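Side-chain contacts in CdiI immunity protein (Cupriavidus taiwanensis, PDB 5T87), which binds the CdiA toxin of a contact-dependent growth inhibition system and thereby probably neutralises it: residues Val67-Val70 with Gly71-Ala74; Leu90-Gly93 with Gly94-Ala97; Asp79-Val82 with Ala83-Glu86. All coordinates share one frame; numbering follows the deposited sequence.

Interaction 1 (Val67-Val70 with Gly71-Ala74); sequences VTCV and GHLA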
loop_
_atom_site.group_PDB
_atom_site.type_symbol
_atom_site.label_atom_id
_atom_site.label_comp_id
_atom_site.label_asym_id
_atom_site.label_seq_id
_atom_site.Cartn_x
_atom_site.Cartn_y
_atom_site.Cartn_z
ATOM N N VAL A 67 1.583 -3.214 -7.089
ATOM C CA VAL A 67 1.594 -1.776 -7.360
ATOM C C VAL A 67 1.470 -0.978 -6.069
ATOM O O VAL A 67 2.240 -0.091 -5.822
ATOM C CB VAL A 67 0.462 -1.383 -8.315
ATOM C CG1 VAL A 67 0.300 0.135 -8.400
ATOM C CG2 VAL A 67 0.726 -1.961 -9.695
ATOM N N THR A 68 0.489 -1.320 -5.244
ATOM C CA THR A 68 0.324 -0.700 -3.934
ATOM C C THR A 68 1.623 -0.791 -3.129
ATOM O O THR A 68 2.038 0.185 -2.507
ATOM C CB THR A 68 -0.890 -1.325 -3.193
ATOM O OG1 THR A 68 -2.091 -0.792 -3.757
ATOM C CG2 THR A 68 -0.886 -1.033 -1.693
ATOM N N CYS A 69 2.272 -1.947 -3.175
ATOM C CA CYS A 69 3.584 -2.123 -2.551
ATOM C C CYS A 69 4.665 -1.193 -3.108
ATOM O O CYS A 69 5.526 -0.723 -2.357
ATOM C CB CYS A 69 4.044 -3.573 -2.666
ATOM S SG CYS A 69 3.183 -4.636 -1.503
ATOM N N VAL A 70 4.617 -0.917 -4.408
ATOM C CA VAL A 70 5.546 0.066 -5.006
ATOM C C VAL A 70 5.287 1.443 -4.383
ATOM O O VAL A 70 6.235 2.201 -4.113
ATOM C CB VAL A 70 5.473 0.080 -6.560
ATOM C CG1 VAL A 70 6.217 1.270 -7.166
ATOM C CG2 VAL A 70 6.038 -1.220 -7.124
ATOM N N GLY A 71 4.009 1.729 -4.122
ATOM C CA GLY A 71 3.597 2.917 -3.377
ATOM C C GLY A 71 4.213 2.996 -2.002
ATOM O O GLY A 71 4.610 4.071 -1.560
ATOM N N HIS A 72 4.299 1.852 -1.332
ATOM C CA HIS A 72 4.886 1.788 -0.001
ATOM C C HIS A 72 6.371 2.030 -0.037
ATOM O O HIS A 72 6.886 2.781 0.799
ATOM C CB HIS A 72 4.606 0.446 0.677
ATOM C CG HIS A 72 3.164 0.212 0.948
ATOM N ND1 HIS A 72 2.323 1.206 1.398
ATOM C CD2 HIS A 72 2.403 -0.899 0.829
ATOM C CE1 HIS A 72 1.106 0.718 1.551
ATOM N NE2 HIS A 72 1.127 -0.556 1.205
ATOM N N LEU A 73 7.065 1.402 -0.983
ATOM C CA LEU A 73 8.498 1.664 -1.150
ATOM C C LEU A 73 8.773 3.139 -1.332
ATOM O O LEU A 73 9.639 3.689 -0.667
ATOM C CB LEU A 73 9.058 0.942 -2.350
ATOM C CG LEU A 73 9.346 -0.537 -2.218
ATOM C CD1 LEU A 73 10.084 -0.993 -3.472
ATOM C CD2 LEU A 73 10.184 -0.810 -0.981
ATOM N N ALA A 74 8.019 3.765 -2.227
ATOM C CA ALA A 74 8.164 5.188 -2.530
ATOM C C ALA A 74 8.008 6.065 -1.288
ATOM O O ALA A 74 8.773 7.010 -1.085
ATOM C CB ALA A 74 7.146 5.606 -3.578
#

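Interaction 2 (Leu90-Gly93 with Gly94-Ala97); sequences LSLG and GDQA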
loop_
_atom_site.group_PDB
_atom_site.type_symbol
_atom_site.label_atom_id
_atom_site.label_comp_id
_atom_site.label_asym_id
_atom_site.label_seq_id
_atom_site.Cartn_x
_atom_site.Cartn_y
_atom_site.Cartn_z
ATOM N N LEU A 90 2.637 5.571 -14.179
ATOM C CA LEU A 90 1.895 6.195 -15.265
ATOM C C LEU A 90 1.621 5.244 -16.423
ATOM O O LEU A 90 0.606 5.390 -17.106
ATOM C CB LEU A 90 2.641 7.408 -15.804
ATOM C CG LEU A 90 2.677 8.662 -14.930
ATOM C CD1 LEU A 90 3.549 9.689 -15.649
ATOM C CD2 LEU A 90 1.288 9.225 -14.637
ATOM N N SER A 91 2.521 4.288 -16.657
ATOM C CA SER A 91 2.339 3.336 -17.753
ATOM C C SER A 91 1.190 2.357 -17.514
ATOM O O SER A 91 0.750 1.700 -18.458
ATOM C CB SER A 91 3.630 2.565 -18.044
ATOM O OG SER A 91 4.001 1.751 -16.956
ATOM N N LEU A 92 0.703 2.281 -16.273
ATOM C CA LEU A 92 -0.424 1.407 -15.897
ATOM C C LEU A 92 -1.813 2.068 -15.889
ATOM O O LEU A 92 -2.826 1.365 -15.836
ATOM C CB LEU A 92 -0.172 0.832 -14.504
ATOM C CG LEU A 92 1.185 0.168 -14.259
ATOM C CD1 LEU A 92 1.382 -0.099 -12.776
ATOM C CD2 LEU A 92 1.346 -1.103 -15.072
ATOM N N GLY A 93 -1.871 3.398 -15.938
ATOM C CA GLY A 93 -3.144 4.130 -15.825
ATOM C C GLY A 93 -4.261 3.706 -16.767
ATOM O O GLY A 93 -5.442 3.918 -16.466
ATOM N N GLY A 94 -3.883 3.115 -17.905
ATOM C CA GLY A 94 -4.815 2.685 -18.933
ATOM C C GLY A 94 -5.325 1.260 -18.847
ATOM O O GLY A 94 -6.189 0.888 -19.642
ATOM N N ASP A 95 -4.829 0.451 -17.909
ATOM C CA ASP A 95 -5.368 -0.907 -17.761
ATOM C C ASP A 95 -5.939 -1.209 -16.354
ATOM O O ASP A 95 -5.285 -1.004 -15.332
ATOM C CB ASP A 95 -4.357 -1.942 -18.256
ATOM C CG ASP A 95 -3.139 -2.017 -17.404
ATOM O OD1 ASP A 95 -3.280 -2.643 -16.336
ATOM O OD2 ASP A 95 -2.062 -1.494 -17.806
ATOM N N GLN A 96 -7.176 -1.708 -16.338
ATOM C CA GLN A 96 -8.060 -1.606 -15.168
ATOM C C GLN A 96 -7.715 -2.482 -13.977
ATOM O O GLN A 96 -7.950 -2.092 -12.836
ATOM C CB GLN A 96 -9.496 -1.885 -15.575
ATOM C CG GLN A 96 -10.048 -0.870 -16.549
ATOM C CD GLN A 96 -11.523 -1.096 -16.829
ATOM O OE1 GLN A 96 -12.111 -2.108 -16.417
ATOM N NE2 GLN A 96 -12.134 -0.148 -17.534
ATOM N N ALA A 97 -7.172 -3.662 -14.249
ATOM C CA ALA A 97 -6.714 -4.582 -13.208
ATOM C C ALA A 97 -5.876 -3.884 -12.126
ATOM O O ALA A 97 -5.989 -4.202 -10.934
ATOM C CB ALA A 97 -5.902 -5.699 -13.844
HETATM O O HOH W 1 -2.119 1.087 -19.268
#

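Interaction 3 (Asp79-Val82 with Ala83-Glu86); sequences DLDV and AMAE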
loop_
_atom_site.group_PDB
_atom_site.type_symbol
_atom_site.label_atom_id
_atom_site.label_comp_id
_atom_site.label_asym_id
_atom_site.label_seq_id
_atom_site.Cartn_x
_atom_site.Cartn_y
_atom_site.Cartn_z
ATOM N N ASP A 79 16.176 7.280 -1.421
ATOM C CA ASP A 79 16.988 7.192 -2.647
ATOM C C ASP A 79 16.356 6.374 -3.775
ATOM O O ASP A 79 17.070 5.751 -4.575
ATOM C CB ASP A 79 18.406 6.684 -2.326
ATOM C CG ASP A 79 18.435 5.258 -1.782
ATOM O OD1 ASP A 79 17.384 4.563 -1.714
ATOM O OD2 ASP A 79 19.551 4.841 -1.413
ATOM N N LEU A 80 15.027 6.358 -3.844
ATOM C CA LEU A 80 14.372 5.815 -5.027
ATOM C C LEU A 80 14.752 6.613 -6.294
ATOM O O LEU A 80 15.104 7.790 -6.225
ATOM C CB LEU A 80 12.843 5.778 -4.868
ATOM C CG LEU A 80 12.077 7.064 -5.184
ATOM C CD1 LEU A 80 10.583 6.846 -5.065
ATOM C CD2 LEU A 80 12.505 8.199 -4.274
ATOM N N ASP A 81 14.670 5.939 -7.435
ATOM C CA ASP A 81 14.691 6.571 -8.742
ATOM C C ASP A 81 13.282 7.081 -9.051
ATOM O O ASP A 81 12.427 6.322 -9.475
ATOM C CB ASP A 81 15.153 5.548 -9.789
ATOM C CG ASP A 81 15.591 6.183 -11.089
ATOM O OD1 ASP A 81 15.107 7.279 -11.426
ATOM O OD2 ASP A 81 16.417 5.569 -11.795
ATOM N N VAL A 82 13.057 8.371 -8.832
ATOM C CA VAL A 82 11.723 8.963 -8.909
ATOM C C VAL A 82 11.162 8.849 -10.318
ATOM O O VAL A 82 10.021 8.461 -10.504
ATOM C CB VAL A 82 11.731 10.457 -8.494
ATOM C CG1 VAL A 82 10.365 11.102 -8.718
ATOM C CG2 VAL A 82 12.164 10.622 -7.037
ATOM N N ALA A 83 11.968 9.208 -11.306
ATOM C CA ALA A 83 11.544 9.140 -12.708
ATOM C C ALA A 83 11.143 7.724 -13.126
ATOM O O ALA A 83 10.202 7.571 -13.894
ATOM C CB ALA A 83 12.637 9.667 -13.633
HETATM N N MSE A 84 11.848 6.707 -12.630
HETATM C CA MSE A 84 11.542 5.319 -12.983
HETATM C C MSE A 84 10.259 4.878 -12.316
HETATM O O MSE A 84 9.419 4.225 -12.957
HETATM C CB MSE A 84 12.664 4.351 -12.630
HETATM C CG MSE A 84 13.899 4.562 -13.503
HETATM SE SE MSE A 84 13.577 4.216 -15.437
HETATM C CE MSE A 84 13.522 6.104 -16.036
ATOM N N ALA A 85 10.097 5.245 -11.043
ATOM C CA ALA A 85 8.880 4.954 -10.298
ATOM C C ALA A 85 7.665 5.602 -10.965
ATOM O O ALA A 85 6.598 4.968 -11.081
ATOM C CB ALA A 85 9.012 5.415 -8.854
ATOM N N GLU A 86 7.837 6.842 -11.426
ATOM C CA GLU A 86 6.733 7.581 -12.021
ATOM C C GLU A 86 6.329 7.045 -13.401
ATOM O O GLU A 86 5.133 6.897 -13.678
ATOM C CB GLU A 86 7.050 9.066 -12.092
ATOM C CG GLU A 86 5.823 9.905 -12.409
ATOM C CD GLU A 86 6.116 11.382 -12.410
ATOM O OE1 GLU A 86 6.988 11.822 -13.195
ATOM O OE2 GLU A 86 5.468 12.104 -11.623
#

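Interaction 1 (Val67-Val70 with Gly71-Ala74)
His72 lies alongside Thr68, one helical turn further on, and both side chains point the same way. The imidazole can be followed outward from its root. His72 CB rests 3.4 Å from Cys69 O. At CB the chain turns back toward the preceding turn, because CG stands beside the backbone N and anti to the carbonyl carbon (chi1 -65°). His72 CG therefore comes within 3.6 Å of Thr68 O, and CD2 is slightly nearer the same oxygen. That carbonyl oxygen sits 3.5 Å above one face of the ring, displaced toward its rim, while Cys69 CA comes near CD2 obliquely. At the tip, NE2 meets the methyl of Thr68, with 3.6 Å between His72 NE2 and Thr68 CG2. Thr68 offers this methyl because CG2 is anti to its own backbone N.

This is the i to i+4 pairing of an alpha-helix, here in the buried C-terminal half of helix 60-76 of a mainly helical protein. Thr68 O receives His72 N at 3.0 Å, with an N-H...O angle of 139°, so a single oxygen both accepts the backbone bond and lies over the ring. The neighbouring bond from Leu73 N to Cys69 O is straighter, at 166°.

The tip of His72 reaches the bound toxin: its NE2 is hydrogen-bonded to NE2 of His46 of the CdiA toxin chain, and its ring meets those of His46 and His48 of that chain at steep angles. Thr68 and His72 both pack on Asp38 of the toxin. On other sides of the helix, Leu73 CB closes to 3.6 Å of Val70 O and its side chain packs on Trp42 and Leu49 of helix 42-53, whereas Val67 packs on Ala101 and Ala105 of helix 96-114.

Interaction 2 (Leu90-Gly93 with Gly94-Ala97)
Leu92 and Asp95 close a type I beta turn, and its one direct hydrogen bond runs from Asp95 N to Leu92 O (3.0 Å). The bond is nearly straight at hydrogen, 170°, yet the donor stands 45° out of the carbonyl plane and so does not follow a lone pair.

Water provides the second kind of link. One molecule donates to Ser91 O and also to Asp95 OD2, each at 3.0 Å, and weakly accepts Gly94 N. The Ser91 carbonyl is thereby linked to the Asp95 carboxylate across the turn. With CG tucked between backbone N and carbonyl carbon (chi1 67°), the Asp95 carboxylate folds back over the turn, and Asp95 OD2 comes within 3.6 Å of Leu92 O as well as near Leu92 CA. Ser91 OG takes no part in this bridge, being bonded to Phe88 O.

Side-chain packing across the turn is slight, with Leu92 CD2 4.4 Å from Asp95 OD2. The buried Leu92 side chain packs instead on Val67 and Val98, so the surface turn that joins helix 82-91 to helix 96-114 has one side chain in contact with both helix 60-76 and helix 96-114.

Interaction 3 (Asp79-Val82 with Ala83-Glu86)
Asp81 O is the main acceptor between these segments, taking Ala85 N at 3.0 Å and, weakly, Met84 N at 3.2 Å. The first bond is close to straight (167°); the second is weak, bent to 121°. Val82 O is satisfied one residue later by Glu86 N at 2.9 Å. The methyl of Ala85 faces back between the two carbonyls, with Ala85 CB 3.6 Å from Asp81 O and equally far from Val82 O.

The pattern marks the start of helix 82-91: Asp81 occupies the N-cap position, and its carbonyl and that of Val82 begin the series of i to i+4 bonds. Its carboxylate lies at the end where the helix would present positive potential, which would probably steady the negative charge. With CG anti to the backbone N (chi1 -163°), the group extends forward beside Met84, here selenomethionine. Asp81 OD1 stands a long 3.5 Å from Met84 N. Asp81 OD2 instead comes to 3.2 Å from Met84 CG, a close approach to a methylene, while the selenium end bends away.

Further along, Glu86 reaches out through an extended chain, and its OE2 is satisfied by a salt bridge to Arg110 NH1 of helix 96-114. Leu80, before the cap, makes an apolar contact instead: Leu80 CD1 touches Ala85 CB at 4.3 Å, and both residues pack on Trp42 of helix 42-53.

Interaction 1 is core, its centre about 4 Å from the centre of the chain, whereas interaction 2 is a surface turn and interaction 3 is partly buried. The chemistry follows: a buried helical turn whose histidine meets the toxin in the first, a turn bridged by water in the second, and a helix start with acidic side chains in the third. Interactions 2 and 3 hold opposite ends of helix 82-91, their centres about 18 Å apart. Each touches helix 60-76 of interaction 1 through a leucine: Leu92 CD1 lies 3.7 Å from Val67 CG2, and Leu80 CD1 lies 3.9 Å from Ala74 CA. Of the three, interaction 1 alone touches the toxin chain.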